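Local atomic coordinates of basic membrane lipoprotein (Brucella melitensis biovar Abortus, PDB entry 3S99), a protein that binds adenine and probably other purines such as guanine, and may deliver them to an ABC-type uptake system. Residues A[89-93]-A[258-263]; A[29-33]-A[47-53]; A[150-154]-A[180-184]. All coordinates share one frame; numbering follows the deposited sequence.

Contact 1. Residues A[89-93]-A[258-263]; sequences LIFTT and YYIDRA
F91 and Y259 carry this contact between strand 89-92 and helix 256-268, their side chains sliding past one another in opposite directions. The rings lie obliquely, centroids 4.3 Å apart and planes at 45°. F91 CE1 comes within 3.3 Å of Y259 CD1, while Y259 CG stands over one face of the F91 ring, displaced toward its rim. With CG of F91 anti to the carbonyl carbon (chi1 -67°), the ring reaches out toward the helix, and its edge meets R262 CB and, more distantly, Y258 CE2. One turn along the helix, L89 CD2 rests 3.7 Å from A263 CA. At the other end T93 CG2 lies 3.9 Å from Y259 OH, the two side chains crossing at about a right angle. Residues 258-263 run roughly antiparallel to strand 89-92, at 152°, and their helix packs on one face of the parallel sheet, beside helix 42-57. Y259 OH bonds Y128 and H46, Y258 OH hydrogen-bonds E114, and R262 forms a salt bridge to E114 and a hydrogen bond to K272 O. Packing alone therefore joins the two segments, while partners outside them, such as E114 and Y128, hold the polar tips on the helix.

Contact 2. Residues A[29-33]-A[47-53]; sequences VGFIY and DQARKEL
In the beta-alpha-beta unit of strand 27-32, helix 42-57 and strand 61-66, residues 47-53 of the crossover helix run almost antiparallel to residues 29-32, at 172°. F31 and Y33 meet the helix differently. Across one face of the F31 ring lies the aliphatic part of R50: CB sits 4.2 Å from the ring centroid in a CH-pi contact, and R50 CG approaches F31 CE2 to 3.5 Å. At the ring's edge, L53 CD2 lies 4.0 Å from F31 CZ and also touches V29 CG1. Beyond F31 the contact turns polar. Y33 OH donates to D47 OD1 over 2.7 Å; D47 OD1 accepts it with its anti lone pair, the one away from the other oxygen. R50, bent at chi3 (58°), curls back to grip the same oxygen side-on: NE forms a salt bridge to D47 OD1 at 2.8 Å, and NH2 a longer bond to D47 OD1 at 3.2 Å, both from above the carboxylate plane. Three donors thus converge on D47 OD1, which probably favours its ionised form. R50 NH1 reaches T63 of strand 61-66, while F65 of that strand packs against F31, Y33 and R50. L53 also meets I260 and A263, placing helix 42-57 beside helix 256-268.

Contact 3. Residues A[150-154]-A[180-184]; sequences GIAGY and DFRVK
G150 O takes the N-H of R182 at 3.0 Å and opens a ladder of four backbone hydrogen bonds. The next is A152 N to R182 O, also 3.0 Å; A152 O then accepts from K184 N at 2.9 Å, and Y154 N closes the series on K184 O at 2.8 Å. All four are close to straight (164-169°). G150 O has a second donor in a water that also donates to D180 O, bridging the two segments just before their strands begin. R182 O receives a CA-H...O contact from I151, and A152 O one from V183. I151 N bonds S147 OG, and G153 pairs by backbone with I211 and T213 of strand 211-214, on the side away from 182-187. This is the parallel pairing within a beta-alpha-beta unit: strand 151-156 leads through helix 161-175 to strand 182-187, an edge strand of its sheet. A152 CB touches V183 CG1 and the edge of the F181 ring, whose CZ is 3.7 Å from A152 CB. CG of F181 is anti to the backbone N (chi1 -160°), turning the ring toward G150 and A152, with G150 O over one face, displaced toward the rim. Helices 161-175 and 132-146 cover this side. On the other face, K184 NZ ends 4.1 Å from I151 CG2.

How the contacts relate
Contacts 1 and 2 are adjoining parts of one packing layer, their centres 8 Å apart. Strands 27-32 and 89-92 are sheet neighbours, linked by a backbone hydrogen bond from F91 N to G30 O, 2.8 Å, and the F31 and F91 rings meet with planes only about 10° apart. T93 OG1 adds a probable hydrogen bond to I32 O, 2.7 Å away. Contact 3 belongs to the second sheet, on the opposite side of the chain's centre; its centre is 37 Å from that of contact 1 and 35 Å from that of contact 2. Adenine binds between the two lobes that the sheets form, as in periplasmic-binding-protein folds: it lies about 7 Å from the T93 side chain and about 10 Å from that of Y154.

Contact 1. Residues A[89-93]-A[258-263]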
# COMPACT_ATOMS: atom_id res chain seq x y z
N LEU A 89 7.73 11.62 19.16
CA LEU A 89 7.80 11.02 17.84
C LEU A 89 6.38 10.66 17.44
O LEU A 89 5.67 9.97 18.19
CB LEU A 89 8.65 9.78 17.89
CG LEU A 89 8.79 8.95 16.61
CD1 LEU A 89 9.48 9.74 15.47
CD2 LEU A 89 9.56 7.67 16.94
N ILE A 90 5.93 11.17 16.31
CA ILE A 90 4.54 10.98 15.86
C ILE A 90 4.51 10.46 14.42
O ILE A 90 5.07 11.12 13.51
CB ILE A 90 3.78 12.29 15.91
CG1 ILE A 90 3.72 12.84 17.34
CG2 ILE A 90 2.31 12.13 15.31
CD1 ILE A 90 2.94 14.16 17.43
N PHE A 91 3.87 9.31 14.22
CA PHE A 91 3.71 8.69 12.91
C PHE A 91 2.32 9.00 12.38
O PHE A 91 1.31 8.70 13.04
CB PHE A 91 3.89 7.18 12.99
CG PHE A 91 5.29 6.74 13.34
CD1 PHE A 91 6.22 6.47 12.32
CD2 PHE A 91 5.68 6.57 14.64
CE1 PHE A 91 7.50 6.09 12.62
CE2 PHE A 91 6.97 6.15 14.95
CZ PHE A 91 7.88 5.91 13.93
N THR A 92 2.26 9.62 11.21
CA THR A 92 1.00 9.96 10.54
C THR A 92 0.85 9.00 9.37
O THR A 92 1.65 9.01 8.44
CB THR A 92 0.91 11.46 10.19
OG1 THR A 92 2.02 11.87 9.40
CG2 THR A 92 0.88 12.30 11.50
N THR A 93 -0.11 8.08 9.48
CA THR A 93 -0.05 6.83 8.69
C THR A 93 -0.92 6.77 7.44
O THR A 93 -1.29 5.69 6.97
CB THR A 93 -0.30 5.58 9.58
OG1 THR A 93 -1.65 5.61 10.08
CG2 THR A 93 0.69 5.53 10.78
N TYR A 258 11.12 -0.56 10.69
CA TYR A 258 11.31 0.86 10.45
C TYR A 258 10.91 1.67 11.68
O TYR A 258 11.66 2.55 12.15
CB TYR A 258 10.50 1.32 9.20
CG TYR A 258 10.69 2.80 8.92
CD1 TYR A 258 11.89 3.26 8.37
CD2 TYR A 258 9.72 3.73 9.22
CE1 TYR A 258 12.12 4.60 8.14
CE2 TYR A 258 9.94 5.11 8.98
CZ TYR A 258 11.15 5.53 8.46
OH TYR A 258 11.42 6.84 8.19
N TYR A 259 9.76 1.35 12.26
CA TYR A 259 9.29 2.06 13.45
C TYR A 259 10.27 1.88 14.62
O TYR A 259 10.55 2.81 15.35
CB TYR A 259 7.89 1.58 13.84
CG TYR A 259 6.79 2.00 12.87
CD1 TYR A 259 7.05 2.88 11.81
CD2 TYR A 259 5.48 1.56 13.03
CE1 TYR A 259 6.06 3.28 10.94
CE2 TYR A 259 4.46 1.97 12.16
CZ TYR A 259 4.76 2.83 11.13
OH TYR A 259 3.79 3.24 10.28
N ILE A 260 10.78 0.68 14.79
CA ILE A 260 11.75 0.43 15.85
C ILE A 260 13.02 1.26 15.59
O ILE A 260 13.50 1.93 16.50
CB ILE A 260 12.04 -1.08 15.96
CG1 ILE A 260 10.81 -1.80 16.54
CG2 ILE A 260 13.31 -1.33 16.85
CD1 ILE A 260 10.74 -3.28 16.24
N ASP A 261 13.54 1.24 14.37
CA ASP A 261 14.78 1.98 14.05
C ASP A 261 14.65 3.48 14.36
O ASP A 261 15.50 4.06 15.02
CB ASP A 261 15.18 1.76 12.58
CG ASP A 261 16.43 2.57 12.19
OD1 ASP A 261 17.50 2.28 12.72
OD2 ASP A 261 16.30 3.52 11.37
N ARG A 262 13.55 4.09 13.93
CA ARG A 262 13.30 5.51 14.15
C ARG A 262 13.08 5.86 15.61
O ARG A 262 13.53 6.90 16.04
CB ARG A 262 12.11 5.98 13.29
CG ARG A 262 12.28 5.69 11.81
CD ARG A 262 13.60 6.21 11.23
NE ARG A 262 13.58 7.67 11.01
CZ ARG A 262 14.65 8.43 10.86
NH1 ARG A 262 15.85 7.89 10.95
NH2 ARG A 262 14.52 9.73 10.62
N ALA A 263 12.41 4.99 16.38
CA ALA A 263 12.25 5.21 17.82
C ALA A 263 13.60 5.13 18.53
O ALA A 263 13.92 5.97 19.39
CB ALA A 263 11.26 4.21 18.43

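Contact 2. Residues A[29-33]-A[47-53]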
# COMPACT_ATOMS: atom_id res chain seq x y z
N VAL A 29 5.53 7.93 22.03
CA VAL A 29 5.41 7.81 20.59
C VAL A 29 3.93 7.78 20.22
O VAL A 29 3.18 6.99 20.77
CB VAL A 29 6.15 6.52 20.06
CG1 VAL A 29 5.94 6.33 18.56
CG2 VAL A 29 7.67 6.52 20.38
N GLY A 30 3.50 8.63 19.30
CA GLY A 30 2.09 8.65 18.86
C GLY A 30 1.85 8.24 17.44
O GLY A 30 2.73 8.37 16.58
N PHE A 31 0.62 7.77 17.20
CA PHE A 31 0.18 7.27 15.90
C PHE A 31 -1.19 7.85 15.58
O PHE A 31 -2.08 7.91 16.46
CB PHE A 31 0.09 5.74 15.88
CG PHE A 31 1.40 5.05 16.05
CD1 PHE A 31 2.11 4.58 14.93
CD2 PHE A 31 1.95 4.91 17.32
CE1 PHE A 31 3.34 3.96 15.09
CE2 PHE A 31 3.18 4.28 17.49
CZ PHE A 31 3.87 3.80 16.36
N ILE A 32 -1.35 8.30 14.34
CA ILE A 32 -2.63 8.73 13.79
C ILE A 32 -3.04 7.76 12.67
O ILE A 32 -2.29 7.61 11.69
CB ILE A 32 -2.51 10.14 13.20
CG1 ILE A 32 -2.03 11.13 14.27
CG2 ILE A 32 -3.87 10.58 12.65
CD1 ILE A 32 -3.02 11.33 15.42
N TYR A 33 -4.21 7.12 12.79
CA TYR A 33 -4.68 6.19 11.79
C TYR A 33 -5.91 6.78 11.06
O TYR A 33 -6.76 7.38 11.67
CB TYR A 33 -5.10 4.85 12.39
CG TYR A 33 -4.06 4.12 13.24
CD1 TYR A 33 -2.70 4.14 12.91
CD2 TYR A 33 -4.46 3.37 14.32
CE1 TYR A 33 -1.76 3.45 13.69
CE2 TYR A 33 -3.51 2.67 15.11
CZ TYR A 33 -2.18 2.71 14.76
OH TYR A 33 -1.28 2.03 15.52
N ASP A 47 -0.88 -0.84 13.16
CA ASP A 47 -1.04 -1.03 14.58
C ASP A 47 -0.32 -2.29 15.04
O ASP A 47 0.17 -2.32 16.15
CB ASP A 47 -2.52 -1.14 14.93
CG ASP A 47 -2.79 -0.98 16.41
OD1 ASP A 47 -2.56 0.13 16.97
OD2 ASP A 47 -3.27 -1.96 16.99
N GLN A 48 -0.25 -3.32 14.19
CA GLN A 48 0.57 -4.50 14.51
C GLN A 48 2.04 -4.11 14.57
O GLN A 48 2.80 -4.69 15.33
CB GLN A 48 0.35 -5.65 13.51
CG GLN A 48 -1.04 -6.22 13.54
CD GLN A 48 -1.27 -7.05 14.78
OE1 GLN A 48 -1.90 -6.62 15.74
NE2 GLN A 48 -0.74 -8.25 14.76
N ALA A 49 2.44 -3.12 13.78
CA ALA A 49 3.82 -2.59 13.80
C ALA A 49 4.04 -1.73 15.05
O ALA A 49 5.11 -1.77 15.69
CB ALA A 49 4.10 -1.82 12.51
N ARG A 50 3.01 -1.00 15.47
CA ARG A 50 3.09 -0.33 16.78
C ARG A 50 3.36 -1.36 17.88
O ARG A 50 4.20 -1.15 18.74
CB ARG A 50 1.82 0.42 17.10
CG ARG A 50 1.85 1.22 18.37
CD ARG A 50 0.46 1.82 18.73
NE ARG A 50 -0.56 0.76 18.86
CZ ARG A 50 -0.68 -0.08 19.89
NH1 ARG A 50 0.12 0.01 20.95
NH2 ARG A 50 -1.63 -1.01 19.86
N LYS A 51 2.62 -2.47 17.86
CA LYS A 51 2.80 -3.54 18.84
C LYS A 51 4.19 -4.18 18.80
O LYS A 51 4.73 -4.52 19.85
CB LYS A 51 1.73 -4.61 18.65
CG LYS A 51 0.34 -4.13 19.07
CD LYS A 51 -0.70 -5.22 18.75
CE LYS A 51 -2.05 -4.93 19.37
NZ LYS A 51 -3.02 -5.93 18.86
N GLU A 52 4.76 -4.31 17.61
CA GLU A 52 6.15 -4.78 17.45
C GLU A 52 7.13 -3.82 18.12
O GLU A 52 8.04 -4.23 18.85
CB GLU A 52 6.49 -4.98 15.98
CG GLU A 52 5.78 -6.19 15.41
CD GLU A 52 5.91 -6.37 13.89
OE1 GLU A 52 6.66 -5.66 13.22
OE2 GLU A 52 5.24 -7.28 13.37
N LEU A 53 6.89 -2.53 17.93
CA LEU A 53 7.67 -1.51 18.63
C LEU A 53 7.60 -1.69 20.15
O LEU A 53 8.63 -1.69 20.83
CB LEU A 53 7.17 -0.11 18.24
CG LEU A 53 7.72 1.09 19.00
CD1 LEU A 53 9.25 1.17 18.82
CD2 LEU A 53 6.98 2.38 18.51

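Contact 3. Residues A[150-154]-A[180-184]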
# COMPACT_ATOMS: atom_id res chain seq x y z
N GLY A 150 -9.44 -14.02 -18.01
CA GLY A 150 -8.51 -12.92 -18.21
C GLY A 150 -9.08 -11.57 -17.77
O GLY A 150 -8.78 -10.54 -18.37
N ILE A 151 -9.91 -11.57 -16.72
CA ILE A 151 -10.48 -10.32 -16.19
C ILE A 151 -10.43 -10.28 -14.67
O ILE A 151 -10.97 -11.18 -14.00
CB ILE A 151 -11.97 -10.14 -16.54
CG1 ILE A 151 -12.26 -10.40 -18.02
CG2 ILE A 151 -12.42 -8.71 -16.14
CD1 ILE A 151 -13.72 -10.81 -18.33
N ALA A 152 -9.86 -9.19 -14.14
CA ALA A 152 -9.83 -8.91 -12.73
C ALA A 152 -10.71 -7.71 -12.35
O ALA A 152 -10.82 -6.75 -13.10
CB ALA A 152 -8.41 -8.67 -12.26
N GLY A 153 -11.34 -7.78 -11.20
CA GLY A 153 -12.00 -6.61 -10.61
C GLY A 153 -11.06 -5.85 -9.72
O GLY A 153 -10.39 -6.42 -8.87
N TYR A 154 -10.98 -4.54 -9.91
CA TYR A 154 -10.04 -3.73 -9.14
C TYR A 154 -10.81 -2.66 -8.38
O TYR A 154 -11.50 -1.84 -8.98
CB TYR A 154 -9.01 -3.12 -10.08
CG TYR A 154 -7.66 -2.84 -9.47
CD1 TYR A 154 -7.49 -1.90 -8.45
CD2 TYR A 154 -6.51 -3.47 -9.98
CE1 TYR A 154 -6.21 -1.67 -7.89
CE2 TYR A 154 -5.24 -3.23 -9.44
CZ TYR A 154 -5.11 -2.32 -8.40
OH TYR A 154 -3.84 -2.06 -7.89
N ASP A 180 -3.78 -9.85 -23.34
CA ASP A 180 -5.13 -9.39 -23.45
C ASP A 180 -5.83 -9.22 -22.12
O ASP A 180 -7.00 -8.91 -22.10
CB ASP A 180 -5.93 -10.33 -24.38
CG ASP A 180 -5.44 -10.26 -25.81
OD1 ASP A 180 -4.76 -9.26 -26.11
OD2 ASP A 180 -5.71 -11.17 -26.63
N PHE A 181 -5.09 -9.33 -21.01
CA PHE A 181 -5.67 -9.21 -19.68
C PHE A 181 -6.40 -7.86 -19.52
O PHE A 181 -5.90 -6.80 -19.98
CB PHE A 181 -4.60 -9.38 -18.58
CG PHE A 181 -5.17 -9.75 -17.23
CD1 PHE A 181 -5.43 -8.77 -16.26
CD2 PHE A 181 -5.47 -11.06 -16.95
CE1 PHE A 181 -5.96 -9.10 -15.05
CE2 PHE A 181 -6.03 -11.41 -15.71
CZ PHE A 181 -6.27 -10.43 -14.75
N ARG A 182 -7.55 -7.90 -18.86
CA ARG A 182 -8.32 -6.69 -18.59
C ARG A 182 -8.61 -6.56 -17.11
O ARG A 182 -8.69 -7.55 -16.40
CB ARG A 182 -9.67 -6.70 -19.33
CG ARG A 182 -9.62 -7.09 -20.79
CD ARG A 182 -8.96 -6.05 -21.65
NE ARG A 182 -8.73 -6.62 -22.98
CZ ARG A 182 -8.01 -6.06 -23.95
NH1 ARG A 182 -7.46 -4.85 -23.78
NH2 ARG A 182 -7.85 -6.71 -25.09
N VAL A 183 -8.74 -5.31 -16.66
CA VAL A 183 -9.32 -4.99 -15.35
C VAL A 183 -10.57 -4.13 -15.49
O VAL A 183 -10.68 -3.32 -16.41
CB VAL A 183 -8.33 -4.25 -14.42
CG1 VAL A 183 -7.19 -5.20 -14.02
CG2 VAL A 183 -7.81 -3.00 -15.10
N LYS A 184 -11.52 -4.33 -14.57
CA LYS A 184 -12.67 -3.45 -14.40
C LYS A 184 -12.49 -2.71 -13.08
O LYS A 184 -12.36 -3.33 -12.02
CB LYS A 184 -13.97 -4.25 -14.38
CG LYS A 184 -14.31 -4.98 -15.70
CD LYS A 184 -15.83 -5.23 -15.83
CE LYS A 184 -16.22 -5.81 -17.18
NZ LYS A 184 -16.07 -7.29 -17.21
O HOH W 1 -9.05 -10.60 -21.23